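Local coordinates for protein putative 2,5-diketo-D-gluconic acid reductase B (Sinorhizobium meliloti, PDB 3UP8) that probably reduces methylglyoxal to hydroxyacetone with NADPH, as a TIM-barrel member of the aldo/keto reductase family, at residues Ile176-Gln189 and Met201-Val214. Residues are numbered along the deposited sequence; the frame is centred on the assembly and turned at random.
Sequences IATNQVEYHPYLDQ and MSLTSYYAMANGKV
The ring of Y206 lies over the backbone of V181 and E182, with E182 N 3.3 Å from Y206 CE2. The Y206 chi1 of 66° folds the ring back onto strand 176-182. Y206 OH bonds to N159; an acetate, probably from the crystallisation liquor, lies about 3 Å from the side chain (nearest atoms). With an alanine here, the V181-E182 peptide would probably lose its cover and N159 its phenol partner. Q180, on the same face, lies near K95 and Y70, predicted catalytic residues. Strands 176-182 and 202-206 pair in parallel, with V181 N bonded to T204 O. T178 OG1 bonds to S202 OG (2.8 Å) and T204 OG1. On the N179, V181 and L203 face, L203 CG packs against V181 CG2 at 3.6 Å. Past strand 176-182, Y183 O accepts a bond from S205 OG. Further along, A210 CB covers one face of the H184 ring, whose NE2 bonds to E182 OE2. K213 CD lies over the Y186 ring, with NZ 4.5 Å from its centroid, a cation-pi contact. The two strands and helix 190-199 form a right-handed beta-alpha-beta unit of the TIM barrel, between strands 152-158 and 245-249, with helix 231-240 against Y183 and S205.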
# COMPACT_ATOMS: atom_id res chain seq x y z
N ILE A 176 14.44 -3.76 3.33
CA ILE A 176 13.00 -3.97 3.30
C ILE A 176 12.40 -2.58 3.07
O ILE A 176 12.61 -1.68 3.87
CB ILE A 176 12.48 -4.53 4.62
CG1 ILE A 176 13.10 -5.91 4.91
CG2 ILE A 176 10.93 -4.57 4.63
CD1 ILE A 176 12.67 -7.02 3.95
N ALA A 177 11.69 -2.42 1.95
CA ALA A 177 11.23 -1.11 1.53
C ALA A 177 10.08 -0.55 2.36
O ALA A 177 10.06 0.65 2.69
CB ALA A 177 10.83 -1.16 0.03
N THR A 178 9.09 -1.39 2.68
CA THR A 178 7.84 -0.95 3.26
C THR A 178 7.18 -2.08 4.02
O THR A 178 7.46 -3.26 3.78
CB THR A 178 6.85 -0.39 2.16
OG1 THR A 178 5.83 0.43 2.76
CG2 THR A 178 6.16 -1.53 1.39
N ASN A 179 6.32 -1.72 4.96
CA ASN A 179 5.35 -2.63 5.57
C ASN A 179 3.95 -2.09 5.25
O ASN A 179 3.57 -0.99 5.69
CB ASN A 179 5.58 -2.75 7.09
CG ASN A 179 4.67 -3.80 7.74
OD1 ASN A 179 4.12 -4.68 7.07
ND2 ASN A 179 4.52 -3.70 9.05
N GLN A 180 3.20 -2.86 4.47
CA GLN A 180 1.87 -2.48 4.09
C GLN A 180 0.90 -3.01 5.13
O GLN A 180 0.81 -4.22 5.37
CB GLN A 180 1.51 -2.98 2.68
CG GLN A 180 0.09 -2.57 2.28
CD GLN A 180 -0.26 -2.88 0.84
OE1 GLN A 180 0.54 -2.67 -0.08
NE2 GLN A 180 -1.49 -3.36 0.63
N VAL A 181 0.20 -2.08 5.77
CA VAL A 181 -0.71 -2.38 6.87
C VAL A 181 -1.99 -1.56 6.77
O VAL A 181 -2.03 -0.52 6.10
CB VAL A 181 -0.06 -2.08 8.24
CG1 VAL A 181 1.18 -2.98 8.48
CG2 VAL A 181 0.30 -0.59 8.38
N GLU A 182 -3.04 -2.05 7.44
CA GLU A 182 -4.28 -1.28 7.61
C GLU A 182 -3.96 -0.02 8.40
O GLU A 182 -3.34 -0.10 9.45
CB GLU A 182 -5.28 -2.12 8.40
CG GLU A 182 -6.61 -1.43 8.62
CD GLU A 182 -7.60 -2.30 9.35
OE1 GLU A 182 -7.44 -3.53 9.36
OE2 GLU A 182 -8.55 -1.72 9.92
N TYR A 183 -4.35 1.14 7.89
CA TYR A 183 -4.08 2.39 8.60
C TYR A 183 -5.12 3.43 8.17
O TYR A 183 -5.28 3.72 6.99
CB TYR A 183 -2.65 2.87 8.32
CG TYR A 183 -2.16 3.99 9.23
CD1 TYR A 183 -2.68 4.17 10.51
CD2 TYR A 183 -1.16 4.87 8.79
CE1 TYR A 183 -2.22 5.22 11.34
CE2 TYR A 183 -0.69 5.90 9.61
CZ TYR A 183 -1.22 6.06 10.87
OH TYR A 183 -0.73 7.10 11.65
N HIS A 184 -5.83 3.94 9.17
CA HIS A 184 -6.91 4.92 8.99
C HIS A 184 -7.09 5.57 10.36
O HIS A 184 -6.48 5.13 11.34
CB HIS A 184 -8.20 4.23 8.53
CG HIS A 184 -8.55 3.01 9.33
ND1 HIS A 184 -9.06 3.08 10.61
CD2 HIS A 184 -8.49 1.69 9.02
CE1 HIS A 184 -9.27 1.86 11.06
NE2 HIS A 184 -8.93 0.99 10.12
N PRO A 185 -7.90 6.64 10.45
CA PRO A 185 -7.98 7.36 11.73
C PRO A 185 -8.39 6.52 12.95
O PRO A 185 -8.02 6.87 14.09
CB PRO A 185 -9.02 8.44 11.44
CG PRO A 185 -8.88 8.69 9.95
CD PRO A 185 -8.65 7.32 9.37
N TYR A 186 -9.11 5.42 12.74
CA TYR A 186 -9.61 4.59 13.86
C TYR A 186 -8.64 3.52 14.36
O TYR A 186 -8.90 2.86 15.38
CB TYR A 186 -10.99 4.02 13.51
CG TYR A 186 -11.88 5.10 12.95
CD1 TYR A 186 -12.42 6.09 13.78
CD2 TYR A 186 -12.15 5.15 11.59
CE1 TYR A 186 -13.21 7.12 13.24
CE2 TYR A 186 -12.92 6.15 11.05
CZ TYR A 186 -13.46 7.13 11.87
OH TYR A 186 -14.22 8.09 11.28
N LEU A 187 -7.51 3.35 13.67
CA LEU A 187 -6.51 2.37 14.09
C LEU A 187 -5.17 3.04 14.33
O LEU A 187 -4.52 3.48 13.38
CB LEU A 187 -6.38 1.23 13.07
CG LEU A 187 -5.35 0.14 13.40
CD1 LEU A 187 -5.68 -0.55 14.74
CD2 LEU A 187 -5.33 -0.88 12.26
N ASP A 188 -4.75 3.09 15.59
CA ASP A 188 -3.45 3.64 15.98
C ASP A 188 -2.30 2.78 15.42
O ASP A 188 -2.31 1.55 15.56
CB ASP A 188 -3.33 3.71 17.50
CG ASP A 188 -1.96 4.23 17.95
OD1 ASP A 188 -1.45 5.20 17.36
OD2 ASP A 188 -1.40 3.65 18.90
N GLN A 189 -1.32 3.44 14.80
CA GLN A 189 -0.13 2.73 14.31
C GLN A 189 1.17 3.35 14.82
O GLN A 189 2.21 3.28 14.16
CB GLN A 189 -0.13 2.63 12.77
CG GLN A 189 -1.21 1.69 12.22
CD GLN A 189 -0.89 0.21 12.40
OE1 GLN A 189 -0.07 -0.18 13.24
NE2 GLN A 189 -1.55 -0.62 11.60
N MSE A 201 12.23 1.90 6.75
CA MSE A 201 11.17 1.54 5.82
C MSE A 201 10.00 2.51 5.92
O MSE A 201 9.89 3.25 6.89
CB MSE A 201 10.72 0.09 6.02
CG MSE A 201 10.02 -0.20 7.31
SE MSE A 201 9.73 -2.14 7.52
CE MSE A 201 11.53 -2.69 7.90
N SER A 202 9.16 2.53 4.89
CA SER A 202 7.90 3.26 4.93
C SER A 202 6.77 2.38 5.45
O SER A 202 6.92 1.17 5.69
CB SER A 202 7.54 3.79 3.54
OG SER A 202 7.43 2.71 2.63
N LEU A 203 5.62 3.01 5.65
CA LEU A 203 4.39 2.33 5.91
C LEU A 203 3.46 2.59 4.73
O LEU A 203 3.24 3.75 4.33
CB LEU A 203 3.80 2.86 7.20
CG LEU A 203 2.56 2.19 7.77
CD1 LEU A 203 2.47 2.52 9.27
CD2 LEU A 203 1.31 2.65 7.03
N THR A 204 2.93 1.52 4.15
CA THR A 204 1.90 1.68 3.15
C THR A 204 0.52 1.38 3.75
O THR A 204 0.29 0.30 4.25
CB THR A 204 2.15 0.83 1.92
OG1 THR A 204 3.41 1.19 1.35
CG2 THR A 204 1.03 1.07 0.87
N SER A 205 -0.37 2.37 3.66
CA SER A 205 -1.72 2.27 4.23
C SER A 205 -2.74 1.65 3.28
O SER A 205 -2.81 2.05 2.11
CB SER A 205 -2.21 3.67 4.62
OG SER A 205 -3.62 3.67 4.78
N TYR A 206 -3.51 0.69 3.78
CA TYR A 206 -4.76 0.29 3.13
C TYR A 206 -5.95 0.53 4.07
O TYR A 206 -5.78 0.68 5.29
CB TYR A 206 -4.74 -1.15 2.56
CG TYR A 206 -4.64 -2.28 3.58
CD1 TYR A 206 -5.77 -2.74 4.26
CD2 TYR A 206 -3.42 -2.92 3.82
CE1 TYR A 206 -5.69 -3.79 5.18
CE2 TYR A 206 -3.33 -3.98 4.74
CZ TYR A 206 -4.48 -4.41 5.40
OH TYR A 206 -4.42 -5.45 6.30
N TYR A 207 -7.15 0.56 3.48
CA TYR A 207 -8.43 0.81 4.19
C TYR A 207 -8.50 2.21 4.81
O TYR A 207 -9.05 2.39 5.90
CB TYR A 207 -8.71 -0.25 5.28
CG TYR A 207 -9.79 -1.24 4.90
CD1 TYR A 207 -9.60 -2.61 5.07
CD2 TYR A 207 -11.03 -0.80 4.40
CE1 TYR A 207 -10.59 -3.52 4.73
CE2 TYR A 207 -12.03 -1.71 4.05
CZ TYR A 207 -11.79 -3.08 4.22
OH TYR A 207 -12.75 -4.00 3.87
N ALA A 208 -7.95 3.19 4.11
CA ALA A 208 -8.01 4.60 4.53
C ALA A 208 -9.43 5.05 4.93
O ALA A 208 -9.58 5.84 5.86
CB ALA A 208 -7.47 5.49 3.43
N MSE A 209 -10.44 4.55 4.23
CA MSE A 209 -11.85 4.95 4.46
C MSE A 209 -12.51 4.22 5.64
O MSE A 209 -13.67 4.50 5.98
CB MSE A 209 -12.69 4.70 3.20
CG MSE A 209 -12.26 5.46 1.96
SE MSE A 209 -12.29 7.38 2.25
CE MSE A 209 -10.42 7.72 2.58
N ALA A 210 -11.78 3.27 6.24
CA ALA A 210 -12.28 2.44 7.34
C ALA A 210 -13.65 1.80 7.07
O ALA A 210 -14.55 1.82 7.93
CB ALA A 210 -12.27 3.21 8.66
N ASN A 211 -13.79 1.23 5.87
CA ASN A 211 -14.97 0.46 5.48
C ASN A 211 -16.25 1.31 5.53
O ASN A 211 -17.34 0.78 5.78
CB ASN A 211 -15.09 -0.79 6.38
CG ASN A 211 -15.79 -1.94 5.70
OD1 ASN A 211 -15.95 -1.97 4.49
ND2 ASN A 211 -16.19 -2.92 6.51
N GLY A 212 -16.12 2.61 5.29
CA GLY A 212 -17.27 3.53 5.30
C GLY A 212 -17.39 4.46 6.50
O GLY A 212 -18.15 5.43 6.46
N LYS A 213 -16.64 4.18 7.57
CA LYS A 213 -16.66 5.03 8.76
C LYS A 213 -16.22 6.46 8.45
O LYS A 213 -16.79 7.43 8.98
CB LYS A 213 -15.77 4.47 9.86
CG LYS A 213 -16.45 3.61 10.91
CD LYS A 213 -15.57 3.56 12.17
CE LYS A 213 -16.37 3.22 13.41
NZ LYS A 213 -15.75 3.81 14.63
N VAL A 214 -15.22 6.60 7.58
CA VAL A 214 -14.65 7.92 7.28
C VAL A 214 -15.65 8.94 6.70
O VAL A 214 -15.79 10.01 7.27
CB VAL A 214 -13.33 7.83 6.46
CG1 VAL A 214 -13.03 9.16 5.77
CG2 VAL A 214 -12.17 7.43 7.37